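Long-range contacts in alpha-fucosidase (Bifidobacterium bifidum, PDB 2EAB), which probably removes alpha-1,2-linked L-fucose from glycans by hydrolysis, this chain being the calcium-binding catalytic portion of a larger, apparently membrane-anchored protein: residues N129-G134 with G406-G411; N396-W401 with N412-S417; F419-N424 with T485-Y490; Q426-P431 with G768-T773; E479-H484 with A506-I511. All blocks are in the same frame, centred on the assembly; numbering follows the deposited sequence.

Contact 1 of 5, residues N129-G134 with G406-G411; sequences NAAEQG and GDNAHG
A130 begins the short helix 130-133 that rests on N408 and A409, in a loop of the catalytic region; N129 just before it is the N-cap, its OD1 accepting from A131 N at 3.0 Å and weakly from E132 N. A130 CB packs on N408 CB at 3.9 Å, while the A130 carbonyl faces the loop. A409 N donates to A130 O at 3.0 Å, almost straight at 173° yet from above the carbonyl plane; G134 N, within the helical turn, reaches the same oxygen from the opposite face. A131 sets its CA against N408 OD1, 3.3 Å away. Q133 follows with CG trans to its own nitrogen (chi1 -175°) and an extended chain, which lays its length along the A409 methyl, CD to CB being 3.5 Å. Its amide plane stands nearly perpendicular to the H410 ring, and its NE2 is taken by E486. G134 leaves the helix with positive phi and brings its O to 3.3 Å from A409 CB. D407 adds bonds to T81 and S216 of the N-terminal region. Between these two segments, one backbone bond set among methyl contacts joins that region to the catalytic one, a single carbonyl oxygen serving two donors.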
# COMPACT_ATOMS: atom_id res chain seq x y z
N ASN A 129 -23.62 1.49 11.96
CA ASN A 129 -24.45 0.82 10.96
C ASN A 129 -23.60 0.15 9.89
O ASN A 129 -23.04 0.83 9.02
CB ASN A 129 -25.45 1.81 10.34
CG ASN A 129 -26.47 1.13 9.43
OD1 ASN A 129 -26.25 0.02 8.95
ND2 ASN A 129 -27.59 1.80 9.18
N ALA A 130 -23.50 -1.17 9.95
CA ALA A 130 -22.64 -1.93 9.04
C ALA A 130 -23.08 -1.84 7.57
O ALA A 130 -22.26 -2.02 6.68
CB ALA A 130 -22.54 -3.38 9.48
N ALA A 131 -24.37 -1.59 7.34
CA ALA A 131 -24.90 -1.39 5.99
C ALA A 131 -24.47 -0.04 5.41
O ALA A 131 -24.30 0.09 4.20
CB ALA A 131 -26.41 -1.50 5.99
N GLU A 132 -24.32 0.96 6.28
CA GLU A 132 -23.79 2.26 5.86
C GLU A 132 -22.29 2.19 5.60
O GLU A 132 -21.78 2.81 4.67
CB GLU A 132 -24.04 3.33 6.92
CG GLU A 132 -25.47 3.83 7.01
CD GLU A 132 -25.58 5.02 7.94
OE1 GLU A 132 -24.67 5.24 8.76
OE2 GLU A 132 -26.59 5.75 7.84
N GLN A 133 -21.58 1.46 6.45
CA GLN A 133 -20.15 1.32 6.26
C GLN A 133 -19.87 0.61 4.94
O GLN A 133 -19.08 1.09 4.12
CB GLN A 133 -19.53 0.54 7.41
CG GLN A 133 -18.01 0.47 7.31
CD GLN A 133 -17.35 -0.05 8.57
OE1 GLN A 133 -18.00 -0.30 9.60
NE2 GLN A 133 -16.03 -0.20 8.50
N GLY A 134 -20.53 -0.52 4.73
CA GLY A 134 -20.33 -1.30 3.53
C GLY A 134 -18.96 -1.94 3.47
O GLY A 134 -18.26 -2.03 4.48
N GLY A 406 -20.41 -9.72 0.39
CA GLY A 406 -21.65 -9.63 1.16
C GLY A 406 -21.98 -8.15 1.29
O GLY A 406 -21.16 -7.30 0.92
N ASP A 407 -23.16 -7.83 1.81
CA ASP A 407 -23.61 -6.44 1.82
C ASP A 407 -22.92 -5.57 2.87
O ASP A 407 -22.63 -4.40 2.60
CB ASP A 407 -25.12 -6.36 2.07
CG ASP A 407 -25.95 -6.58 0.82
OD1 ASP A 407 -25.40 -6.95 -0.24
OD2 ASP A 407 -27.18 -6.39 0.93
N ASN A 408 -22.70 -6.12 4.05
CA ASN A 408 -22.35 -5.29 5.21
C ASN A 408 -20.90 -5.41 5.64
O ASN A 408 -20.25 -6.44 5.40
CB ASN A 408 -23.26 -5.64 6.39
CG ASN A 408 -24.71 -5.23 6.18
OD1 ASN A 408 -25.06 -4.58 5.21
ND2 ASN A 408 -25.56 -5.57 7.15
N ALA A 409 -20.40 -4.36 6.30
CA ALA A 409 -19.08 -4.38 6.90
C ALA A 409 -18.95 -5.51 7.91
O ALA A 409 -19.95 -5.95 8.51
CB ALA A 409 -18.81 -3.06 7.57
N HIS A 410 -17.71 -5.96 8.11
CA HIS A 410 -17.39 -7.01 9.07
C HIS A 410 -18.28 -8.24 8.83
O HIS A 410 -18.76 -8.88 9.78
CB HIS A 410 -17.52 -6.48 10.52
CG HIS A 410 -16.90 -5.12 10.74
ND1 HIS A 410 -15.55 -4.92 10.84
CD2 HIS A 410 -17.47 -3.90 10.90
CE1 HIS A 410 -15.30 -3.64 11.05
NE2 HIS A 410 -16.46 -3.00 11.08
N GLY A 411 -18.49 -8.55 7.55
CA GLY A 411 -19.38 -9.62 7.12
C GLY A 411 -18.63 -10.77 6.49
O GLY A 411 -17.85 -11.45 7.15

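Contact 2 of 5, residues N396-W401 with N412-S417; sequences NLQGIW and NTPWGS
S417 points its hydroxyl at the amide of N396, and the two side chains meet over the amide rather than in its plane. OG donates to N396 OD1 at 3.0 Å from well above the carbonyl plane, 67° out of it. The plane itself is used by Q398 N, which reaches OD1 at 2.8 Å and closes an Asx turn within the type I turn from N396 to G399. With chi1 at 62°, CG of N396 sits between the backbone N and carbonyl carbon, and from there its oxygen can serve the turn and the hydroxyl at once. Q398 stretches out past the same serine, its CB 3.3 Å from S417 OG, so that the hydroxyl is flanked by aliphatic carbon. L397 and W415 cross at about a right angle, L397 CD1 approaching W415 CB to 3.4 Å, while the indole itself meets H420 and H761 edge-to-face. With an alanine here in place of N396, S417 OG and Q398 N would probably lose their common acceptor, leaving the hydroxyl to turn and the Asx turn undone. N396 also gives its backbone oxygen to N428, and its side chain lies about 7 Å from the bound calcium ion. A single amide oxygen gripped by two donors therefore joins two parts of one long loop in a buried contact near the metal site.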
# COMPACT_ATOMS: atom_id res chain seq x y z
N ASN A 396 -6.75 -1.42 -2.05
CA ASN A 396 -7.37 -1.70 -0.75
C ASN A 396 -6.61 -2.84 -0.04
O ASN A 396 -5.48 -3.16 -0.43
CB ASN A 396 -8.89 -1.96 -0.89
CG ASN A 396 -9.23 -3.15 -1.77
OD1 ASN A 396 -8.64 -4.22 -1.64
ND2 ASN A 396 -10.23 -2.99 -2.64
N LEU A 397 -7.19 -3.42 1.00
CA LEU A 397 -6.50 -4.48 1.75
C LEU A 397 -6.12 -5.68 0.87
O LEU A 397 -5.26 -6.48 1.26
CB LEU A 397 -7.35 -4.99 2.92
CG LEU A 397 -7.43 -4.14 4.18
CD1 LEU A 397 -8.38 -4.80 5.16
CD2 LEU A 397 -6.06 -3.97 4.82
N GLN A 398 -6.76 -5.80 -0.29
CA GLN A 398 -6.53 -6.90 -1.21
C GLN A 398 -6.13 -6.42 -2.61
O GLN A 398 -6.17 -7.18 -3.57
CB GLN A 398 -7.75 -7.83 -1.27
CG GLN A 398 -8.00 -8.50 0.08
CD GLN A 398 -9.18 -9.45 0.11
OE1 GLN A 398 -9.58 -10.01 -0.91
NE2 GLN A 398 -9.71 -9.68 1.30
N GLY A 399 -5.69 -5.16 -2.68
CA GLY A 399 -5.35 -4.54 -3.96
C GLY A 399 -6.63 -4.20 -4.67
O GLY A 399 -7.26 -3.17 -4.39
N ILE A 400 -7.01 -5.07 -5.61
CA ILE A 400 -8.34 -5.07 -6.21
C ILE A 400 -8.94 -6.48 -6.29
O ILE A 400 -10.04 -6.65 -6.84
CB ILE A 400 -8.36 -4.46 -7.66
CG1 ILE A 400 -7.41 -5.20 -8.61
CG2 ILE A 400 -8.12 -2.95 -7.62
CD1 ILE A 400 -7.60 -4.82 -10.07
N TRP A 401 -8.25 -7.48 -5.75
CA TRP A 401 -8.60 -8.89 -6.00
C TRP A 401 -9.30 -9.52 -4.81
O TRP A 401 -8.76 -9.54 -3.71
CB TRP A 401 -7.34 -9.69 -6.37
CG TRP A 401 -6.67 -9.15 -7.59
CD1 TRP A 401 -7.04 -9.35 -8.88
CD2 TRP A 401 -5.53 -8.28 -7.63
NE1 TRP A 401 -6.20 -8.68 -9.74
CE2 TRP A 401 -5.26 -8.00 -9.00
CE3 TRP A 401 -4.70 -7.70 -6.66
CZ2 TRP A 401 -4.20 -7.19 -9.41
CZ3 TRP A 401 -3.65 -6.89 -7.07
CH2 TRP A 401 -3.42 -6.64 -8.43
N ASN A 412 -18.85 -10.99 5.20
CA ASN A 412 -18.26 -12.13 4.48
C ASN A 412 -16.82 -11.92 4.02
O ASN A 412 -16.16 -12.87 3.60
CB ASN A 412 -19.11 -12.50 3.26
CG ASN A 412 -20.49 -13.01 3.63
OD1 ASN A 412 -20.71 -13.51 4.74
ND2 ASN A 412 -21.41 -12.90 2.69
N THR A 413 -16.36 -10.68 4.08
CA THR A 413 -15.03 -10.32 3.58
C THR A 413 -14.21 -9.77 4.74
O THR A 413 -14.67 -8.86 5.43
CB THR A 413 -15.17 -9.30 2.44
OG1 THR A 413 -15.84 -9.93 1.35
CG2 THR A 413 -13.81 -8.78 1.98
N PRO A 414 -13.00 -10.32 4.96
CA PRO A 414 -12.24 -9.94 6.16
C PRO A 414 -11.88 -8.47 6.13
O PRO A 414 -11.30 -7.98 5.15
CB PRO A 414 -10.99 -10.82 6.07
CG PRO A 414 -10.86 -11.17 4.63
CD PRO A 414 -12.26 -11.28 4.12
N TRP A 415 -12.24 -7.77 7.21
CA TRP A 415 -12.03 -6.32 7.32
C TRP A 415 -12.60 -5.56 6.12
O TRP A 415 -12.14 -4.47 5.79
CB TRP A 415 -10.55 -5.97 7.53
CG TRP A 415 -9.90 -6.70 8.67
CD1 TRP A 415 -10.03 -6.43 9.99
CD2 TRP A 415 -9.01 -7.82 8.57
NE1 TRP A 415 -9.29 -7.32 10.74
CE2 TRP A 415 -8.64 -8.18 9.88
CE3 TRP A 415 -8.49 -8.55 7.50
CZ2 TRP A 415 -7.78 -9.25 10.16
CZ3 TRP A 415 -7.62 -9.61 7.77
CH2 TRP A 415 -7.28 -9.95 9.09
N GLY A 416 -13.62 -6.15 5.48
CA GLY A 416 -14.28 -5.54 4.34
C GLY A 416 -13.41 -5.32 3.11
O GLY A 416 -13.84 -4.64 2.18
N SER A 417 -12.20 -5.88 3.10
CA SER A 417 -11.18 -5.58 2.08
C SER A 417 -11.10 -4.07 1.86
O SER A 417 -11.06 -3.58 0.73
CB SER A 417 -11.45 -6.34 0.78
OG SER A 417 -10.36 -6.19 -0.12

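Contact 3 of 5, residues F419-N424 with T485-Y490; sequences FHMNVN and TENTAY. With EDO (1,2-ethanediol), chain D.
F419 and N487 form the hydrogen-bonded pair of a two-stranded antiparallel sheet. N487 N donates to F419 O at 2.9 Å, the return bond from F419 N to N487 O is longer at 3.3 Å, and M421 N continues the pairing to T485 O at 2.8 Å. The next pair, H420 with E486, is non-hydrogen-bonded: its side chains run side by side in the same direction, ring and carboxylate planes 73° apart, with H420 NE2 beside E486 CG at 3.8 Å. Van der Waals contact adds the T485 methyl, CG2 3.6 Å from H420 ND1, and the F419 ring, whose edge is met in plane by T488 CA. Water supplies the third kind of link: one molecule accepts from N422 ND2 at 2.9 Å and lies 2.8 Å from T485 OG1. CG of N422 stands roughly opposite the backbone N (chi1 -150°), which turns the amide to that water; its OD1 is held by Y578, and T485 OG1 also bonds S504. A 1,2-ethanediol, probably from the crystallisation liquor, lies alongside the N422 amide. Beyond the strands, M421 packs on V508 and I511 of helix 507-520, F419 meets the rings of W80 and Y447, and E486 OE1 accepts from Q133 NE2 of helix 130-133.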
# COMPACT_ATOMS: atom_id res chain seq x y z
N PHE A 419 -10.09 0.19 3.19
CA PHE A 419 -8.93 1.07 3.31
C PHE A 419 -8.64 1.19 4.80
O PHE A 419 -9.34 1.90 5.52
CB PHE A 419 -9.21 2.41 2.62
CG PHE A 419 -9.62 2.25 1.18
CD1 PHE A 419 -10.95 2.40 0.81
CD2 PHE A 419 -8.69 1.88 0.21
CE1 PHE A 419 -11.34 2.22 -0.52
CE2 PHE A 419 -9.07 1.70 -1.11
CZ PHE A 419 -10.40 1.87 -1.48
N HIS A 420 -7.63 0.46 5.26
CA HIS A 420 -7.29 0.38 6.68
C HIS A 420 -6.11 1.29 6.91
O HIS A 420 -4.97 0.95 6.57
CB HIS A 420 -6.95 -1.06 7.10
CG HIS A 420 -7.93 -1.66 8.05
ND1 HIS A 420 -7.66 -1.90 9.38
CD2 HIS A 420 -9.20 -2.07 7.85
CE1 HIS A 420 -8.73 -2.44 9.95
NE2 HIS A 420 -9.68 -2.54 9.04
N MET A 421 -6.38 2.46 7.49
CA MET A 421 -5.46 3.59 7.39
C MET A 421 -4.62 3.81 8.65
O MET A 421 -4.17 4.92 8.91
CB MET A 421 -6.25 4.84 6.99
CG MET A 421 -5.44 5.89 6.25
SD MET A 421 -6.49 7.14 5.50
CE MET A 421 -6.97 8.09 6.94
N ASN A 422 -4.38 2.74 9.41
CA ASN A 422 -3.49 2.83 10.56
C ASN A 422 -2.37 1.79 10.50
O ASN A 422 -1.99 1.21 11.51
CB ASN A 422 -4.27 2.77 11.88
CG ASN A 422 -3.59 3.54 13.02
OD1 ASN A 422 -2.69 4.36 12.79
ND2 ASN A 422 -4.02 3.29 14.24
N VAL A 423 -1.89 1.57 9.27
CA VAL A 423 -0.64 0.89 8.88
C VAL A 423 -0.78 0.26 7.50
O VAL A 423 0.18 0.24 6.73
CB VAL A 423 -0.07 -0.15 9.91
CG1 VAL A 423 -0.97 -1.39 10.02
CG2 VAL A 423 1.36 -0.56 9.53
N ASN A 424 -1.96 -0.26 7.19
CA ASN A 424 -2.11 -1.12 6.02
C ASN A 424 -2.07 -0.35 4.71
O ASN A 424 -1.28 -0.67 3.82
CB ASN A 424 -3.39 -1.96 6.10
CG ASN A 424 -3.49 -2.74 7.39
OD1 ASN A 424 -3.04 -3.89 7.47
ND2 ASN A 424 -4.05 -2.12 8.40
N THR A 485 -9.29 4.74 11.39
CA THR A 485 -8.70 3.53 10.81
C THR A 485 -9.50 2.99 9.63
O THR A 485 -9.00 2.88 8.51
CB THR A 485 -8.49 2.42 11.87
OG1 THR A 485 -7.50 2.84 12.82
CG2 THR A 485 -8.02 1.13 11.22
N GLU A 486 -10.75 2.61 9.90
CA GLU A 486 -11.57 1.96 8.89
C GLU A 486 -12.18 3.00 7.97
O GLU A 486 -13.01 3.81 8.39
CB GLU A 486 -12.67 1.13 9.53
CG GLU A 486 -12.17 0.03 10.44
CD GLU A 486 -13.28 -0.92 10.82
OE1 GLU A 486 -14.43 -0.46 11.00
OE2 GLU A 486 -12.99 -2.13 10.96
N ASN A 487 -11.77 2.96 6.70
CA ASN A 487 -12.23 3.88 5.68
C ASN A 487 -12.80 3.11 4.49
O ASN A 487 -12.62 1.89 4.38
CB ASN A 487 -11.09 4.82 5.28
CG ASN A 487 -10.91 5.94 6.27
OD1 ASN A 487 -11.56 6.98 6.16
ND2 ASN A 487 -10.06 5.74 7.27
N THR A 488 -13.53 3.82 3.64
CA THR A 488 -14.27 3.17 2.56
C THR A 488 -14.19 4.02 1.29
O THR A 488 -13.45 5.00 1.22
CB THR A 488 -15.75 2.97 2.93
OG1 THR A 488 -16.40 4.25 2.94
CG2 THR A 488 -15.92 2.27 4.27
N ALA A 489 -14.99 3.65 0.29
CA ALA A 489 -15.13 4.44 -0.93
C ALA A 489 -16.00 5.69 -0.74
O ALA A 489 -16.11 6.51 -1.65
CB ALA A 489 -15.69 3.57 -2.05
N TYR A 490 -16.63 5.83 0.43
CA TYR A 490 -17.72 6.80 0.61
C TYR A 490 -17.56 7.76 1.79
O TYR A 490 -18.54 8.19 2.41
CB TYR A 490 -19.05 6.06 0.75
CG TYR A 490 -19.39 5.16 -0.42
CD1 TYR A 490 -19.66 5.70 -1.67
CD2 TYR A 490 -19.48 3.78 -0.26
CE1 TYR A 490 -19.99 4.89 -2.74
CE2 TYR A 490 -19.80 2.95 -1.33
CZ TYR A 490 -20.06 3.52 -2.57
OH TYR A 490 -20.38 2.73 -3.65
C1 EDO D . 0.50 1.41 14.13
O1 EDO D . 0.84 0.17 14.94
C2 EDO D . -1.01 1.72 14.47
O2 EDO D . -1.87 0.65 13.88
O HOH W 1 -6.37 1.76 15.15

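Contact 4 of 5, residues Q426-P431 with G768-T773; sequences QMNYWP and GNFGNT
M427, N428 and P431 press on F770, G771 and T773 in a buried packing of helix 424-428 and the turn after it against helix 767-780, the centre of the contact lying about 5 Å from the centre of the chain. No hydrogen bond crosses it; shape does the work. Close approach begins at a glycine: M427 CG lies 3.7 Å from G771 CA, and a beta carbon on that residue would collide with the sulfur. With CG trans to the backbone N (chi1 -169°) and chi2 at 172°, the methionine chain runs straight out to G771 and puts its SD beside G768 N. F770 packs against backbone as well as side chains. Its CB touches M427 O at 3.4 Å, and one ring face receives N428 O, 3.7 Å above the plane and displaced toward the rim. The N428 amide comes at the ring obliquely, planes 65° apart, with OD1 3.4 Å from F770 CD2, while its ND2 is engaged by N396 O. P431 supplies the next part of the surface: its CG sits 3.3 Å from F770 O, and its CB meets T773 CG2 at 3.6 Å. T773 can offer that methyl because its hydroxyl turns the other way, to Y376 O. The family 95 catalytic domain is an (alpha/alpha)6 barrel, and other long helices surround the pair: T383 and R380 of helix 365-386 touch F770 and T773, N514 of helix 507-520 touches Q426 and W430, and N730 of helix 722-734 bonds G771 O.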
# COMPACT_ATOMS: atom_id res chain seq x y z
N GLN A 426 -0.97 2.63 4.35
CA GLN A 426 0.38 3.20 4.34
C GLN A 426 1.36 2.23 3.70
O GLN A 426 2.14 2.60 2.83
CB GLN A 426 0.83 3.54 5.76
CG GLN A 426 0.15 4.77 6.38
CD GLN A 426 -1.22 4.52 6.99
OE1 GLN A 426 -1.72 3.38 7.01
NE2 GLN A 426 -1.83 5.58 7.50
N MET A 427 1.33 0.97 4.15
CA MET A 427 2.23 -0.06 3.65
C MET A 427 2.06 -0.30 2.14
O MET A 427 3.05 -0.50 1.43
CB MET A 427 2.05 -1.36 4.43
CG MET A 427 3.13 -2.38 4.14
SD MET A 427 3.08 -3.83 5.19
CE MET A 427 3.17 -3.08 6.82
N ASN A 428 0.82 -0.25 1.67
CA ASN A 428 0.55 -0.39 0.24
C ASN A 428 1.32 0.64 -0.58
O ASN A 428 1.63 0.39 -1.75
CB ASN A 428 -0.94 -0.20 -0.06
CG ASN A 428 -1.80 -1.38 0.35
OD1 ASN A 428 -1.36 -2.28 1.07
ND2 ASN A 428 -3.05 -1.36 -0.08
N TYR A 429 1.59 1.79 0.02
CA TYR A 429 2.30 2.88 -0.65
C TYR A 429 3.67 3.18 -0.05
O TYR A 429 4.16 4.31 -0.11
CB TYR A 429 1.40 4.13 -0.77
CG TYR A 429 0.26 3.84 -1.71
CD1 TYR A 429 0.40 4.05 -3.08
CD2 TYR A 429 -0.94 3.29 -1.25
CE1 TYR A 429 -0.63 3.75 -3.96
CE2 TYR A 429 -1.97 2.98 -2.12
CZ TYR A 429 -1.81 3.21 -3.48
OH TYR A 429 -2.84 2.89 -4.33
N TRP A 430 4.30 2.15 0.52
CA TRP A 430 5.71 2.24 0.91
C TRP A 430 6.74 1.99 -0.20
O TRP A 430 7.77 2.65 -0.19
CB TRP A 430 6.04 1.35 2.11
CG TRP A 430 5.52 1.85 3.42
CD1 TRP A 430 5.04 3.10 3.71
CD2 TRP A 430 5.47 1.11 4.65
NE1 TRP A 430 4.66 3.16 5.04
CE2 TRP A 430 4.92 1.96 5.63
CE3 TRP A 430 5.83 -0.20 5.00
CZ2 TRP A 430 4.72 1.54 6.96
CZ3 TRP A 430 5.63 -0.61 6.32
CH2 TRP A 430 5.08 0.25 7.27
N PRO A 431 6.51 1.02 -1.11
CA PRO A 431 7.53 0.85 -2.17
C PRO A 431 7.30 1.70 -3.41
O PRO A 431 8.10 1.66 -4.34
CB PRO A 431 7.37 -0.62 -2.55
CG PRO A 431 5.91 -0.88 -2.36
CD PRO A 431 5.45 0.00 -1.22
N GLY A 768 1.59 -6.85 3.16
CA GLY A 768 2.91 -7.47 3.30
C GLY A 768 3.65 -7.72 1.99
O GLY A 768 4.87 -7.76 1.99
N ASN A 769 2.91 -7.87 0.89
CA ASN A 769 3.55 -7.95 -0.43
C ASN A 769 4.27 -6.64 -0.74
O ASN A 769 5.44 -6.62 -1.15
CB ASN A 769 2.54 -8.24 -1.53
CG ASN A 769 2.13 -9.70 -1.59
OD1 ASN A 769 0.98 -10.05 -1.32
ND2 ASN A 769 3.08 -10.57 -1.96
N PHE A 770 3.57 -5.53 -0.52
CA PHE A 770 4.14 -4.21 -0.74
C PHE A 770 5.23 -3.89 0.29
O PHE A 770 6.24 -3.27 -0.04
CB PHE A 770 3.04 -3.15 -0.73
CG PHE A 770 2.00 -3.34 -1.82
CD1 PHE A 770 2.38 -3.47 -3.15
CD2 PHE A 770 0.65 -3.35 -1.50
CE1 PHE A 770 1.43 -3.61 -4.15
CE2 PHE A 770 -0.31 -3.48 -2.50
CZ PHE A 770 0.08 -3.62 -3.82
N GLY A 771 5.03 -4.35 1.52
CA GLY A 771 6.02 -4.17 2.59
C GLY A 771 7.33 -4.87 2.29
O GLY A 771 8.40 -4.36 2.60
N ASN A 772 7.24 -6.05 1.69
CA ASN A 772 8.44 -6.79 1.29
C ASN A 772 9.27 -6.00 0.28
O ASN A 772 10.47 -5.79 0.47
CB ASN A 772 8.05 -8.17 0.73
CG ASN A 772 9.24 -8.95 0.26
OD1 ASN A 772 9.79 -8.68 -0.81
ND2 ASN A 772 9.66 -9.93 1.05
N THR A 773 8.62 -5.53 -0.78
CA THR A 773 9.30 -4.75 -1.82
C THR A 773 9.96 -3.52 -1.21
O THR A 773 11.12 -3.22 -1.49
CB THR A 773 8.30 -4.34 -2.92
OG1 THR A 773 7.74 -5.53 -3.48
CG2 THR A 773 8.98 -3.54 -4.03

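Contact 5 of 5, residues E479-H484 with A506-I511; sequences EGYMAH and AAVPWI
V508 carries CG1 trans to its backbone N (chi1 175°), which spreads its two methyls toward Y481 and A483, and the tyrosine's chi1 of 52° swings its ring across to meet one of them. The contact lays an irregular segment over the first turn of helix 507-520 within the catalytic domain, an (alpha/alpha)6 barrel in this family. CG1 approaches Y481 CE1 to 3.5 Å and obliquely to the ring, whose hydroxyl is held at its far end by L534 O of helix 525-546. CG2 takes the other side of the fork, packing against A483 CB at 3.6 Å and coming slightly nearer A483 N, at 3.5 Å. Were V508 a glycine, both methyl contacts would go, which would probably open a gap between the helix and both the Y481 ring and A483. No hydrogen bond joins the two segments, so the fit is one of surfaces, and the carbonyl oxygen of A483 is buried without a polar partner. Around the contact, E538 touches both Y481 and V508, while the H484 ring is turned away to W503 and its ND1 to T493 O. At the other end of the contact A507 CB sits 3.4 Å from H484 O, an oxygen that also receives a weak bond from N487 ND2.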
# COMPACT_ATOMS: atom_id res chain seq x y z
N GLU A 479 -10.91 24.32 8.50
CA GLU A 479 -10.49 24.20 9.90
C GLU A 479 -9.87 22.85 10.23
O GLU A 479 -9.30 22.67 11.31
CB GLU A 479 -11.65 24.51 10.84
CG GLU A 479 -12.04 25.97 10.83
CD GLU A 479 -10.88 26.87 11.20
OE1 GLU A 479 -10.33 26.72 12.32
OE2 GLU A 479 -10.50 27.73 10.37
N GLY A 480 -9.99 21.89 9.31
CA GLY A 480 -9.43 20.57 9.54
C GLY A 480 -10.33 19.45 9.09
O GLY A 480 -11.56 19.59 9.04
N TYR A 481 -9.71 18.33 8.77
CA TYR A 481 -10.41 17.12 8.39
C TYR A 481 -9.87 15.97 9.23
O TYR A 481 -8.66 15.84 9.43
CB TYR A 481 -10.30 16.85 6.87
CG TYR A 481 -8.89 16.86 6.33
CD1 TYR A 481 -8.24 15.67 6.03
CD2 TYR A 481 -8.20 18.06 6.13
CE1 TYR A 481 -6.94 15.67 5.54
CE2 TYR A 481 -6.90 18.08 5.65
CZ TYR A 481 -6.27 16.88 5.36
OH TYR A 481 -4.98 16.88 4.89
N MET A 482 -10.79 15.16 9.74
CA MET A 482 -10.47 14.08 10.64
C MET A 482 -10.97 12.77 10.04
O MET A 482 -12.08 12.71 9.52
CB MET A 482 -11.12 14.33 12.00
CG MET A 482 -10.82 13.28 13.05
SD MET A 482 -11.78 13.53 14.55
CE MET A 482 -10.52 13.98 15.75
N ALA A 483 -10.14 11.74 10.12
CA ALA A 483 -10.52 10.38 9.73
C ALA A 483 -9.75 9.41 10.60
O ALA A 483 -8.78 9.79 11.26
CB ALA A 483 -10.26 10.13 8.25
N HIS A 484 -10.17 8.15 10.58
CA HIS A 484 -9.68 7.17 11.53
C HIS A 484 -9.13 5.93 10.81
O HIS A 484 -8.50 6.06 9.76
CB HIS A 484 -10.78 6.92 12.55
CG HIS A 484 -11.00 8.09 13.46
ND1 HIS A 484 -11.85 9.15 13.17
CD2 HIS A 484 -10.41 8.39 14.63
CE1 HIS A 484 -11.78 10.03 14.16
NE2 HIS A 484 -10.92 9.59 15.05
N ALA A 506 -4.65 10.18 14.27
CA ALA A 506 -3.31 10.35 13.71
C ALA A 506 -3.12 9.55 12.42
O ALA A 506 -2.08 9.69 11.76
CB ALA A 506 -2.23 10.02 14.73
N ALA A 507 -4.11 8.74 12.06
CA ALA A 507 -4.13 8.06 10.77
C ALA A 507 -3.99 9.05 9.61
O ALA A 507 -3.37 8.74 8.59
CB ALA A 507 -5.41 7.26 10.62
N VAL A 508 -4.58 10.24 9.75
CA VAL A 508 -4.50 11.25 8.70
C VAL A 508 -3.08 11.84 8.58
O VAL A 508 -2.49 11.76 7.51
CB VAL A 508 -5.61 12.33 8.80
CG1 VAL A 508 -5.41 13.42 7.75
CG2 VAL A 508 -6.98 11.68 8.62
N PRO A 509 -2.51 12.38 9.68
CA PRO A 509 -1.07 12.65 9.64
C PRO A 509 -0.24 11.53 9.00
O PRO A 509 0.59 11.79 8.13
CB PRO A 509 -0.72 12.84 11.12
CG PRO A 509 -1.96 13.47 11.70
CD PRO A 509 -3.12 12.83 10.95
N TRP A 510 -0.47 10.28 9.40
CA TRP A 510 0.33 9.19 8.87
C TRP A 510 0.19 9.03 7.35
O TRP A 510 1.20 8.99 6.64
CB TRP A 510 -0.01 7.88 9.58
CG TRP A 510 1.00 6.79 9.39
CD1 TRP A 510 2.10 6.80 8.58
CD2 TRP A 510 0.97 5.51 10.01
NE1 TRP A 510 2.77 5.60 8.67
CE2 TRP A 510 2.08 4.79 9.54
CE3 TRP A 510 0.09 4.90 10.92
CZ2 TRP A 510 2.36 3.49 9.96
CZ3 TRP A 510 0.37 3.62 11.35
CH2 TRP A 510 1.49 2.92 10.86
N ILE A 511 -1.04 8.93 6.85
CA ILE A 511 -1.21 8.78 5.40
C ILE A 511 -0.68 10.01 4.65
O ILE A 511 -0.23 9.88 3.51
CB ILE A 511 -2.67 8.43 5.01
CG1 ILE A 511 -2.73 7.73 3.65
CG2 ILE A 511 -3.57 9.67 5.05
CD1 ILE A 511 -2.09 6.34 3.64

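How the contacts relate
Contact 3 touches all four of the others. Q133 of contact 1 bonds E486 of contact 3 (Q133 NE2 to E486 OE1, 3.0 Å), so the N-terminal region reaches the small sheet as well as the loop. Contact 2 packs on the first strand through L397 and N396, and N428 ND2 of contact 4 lies 3.0 Å from N396 O. Q426 NE2 ties contact 4 to M421 O of contact 3 at 2.8 Å. A507 and W510 of contact 5 pack on residues 421-423, whereas contacts 1 and 5 stay about 10 Å apart at their nearest atoms. The calcium ion lies about 7 Å from the side chains of N396 and F419.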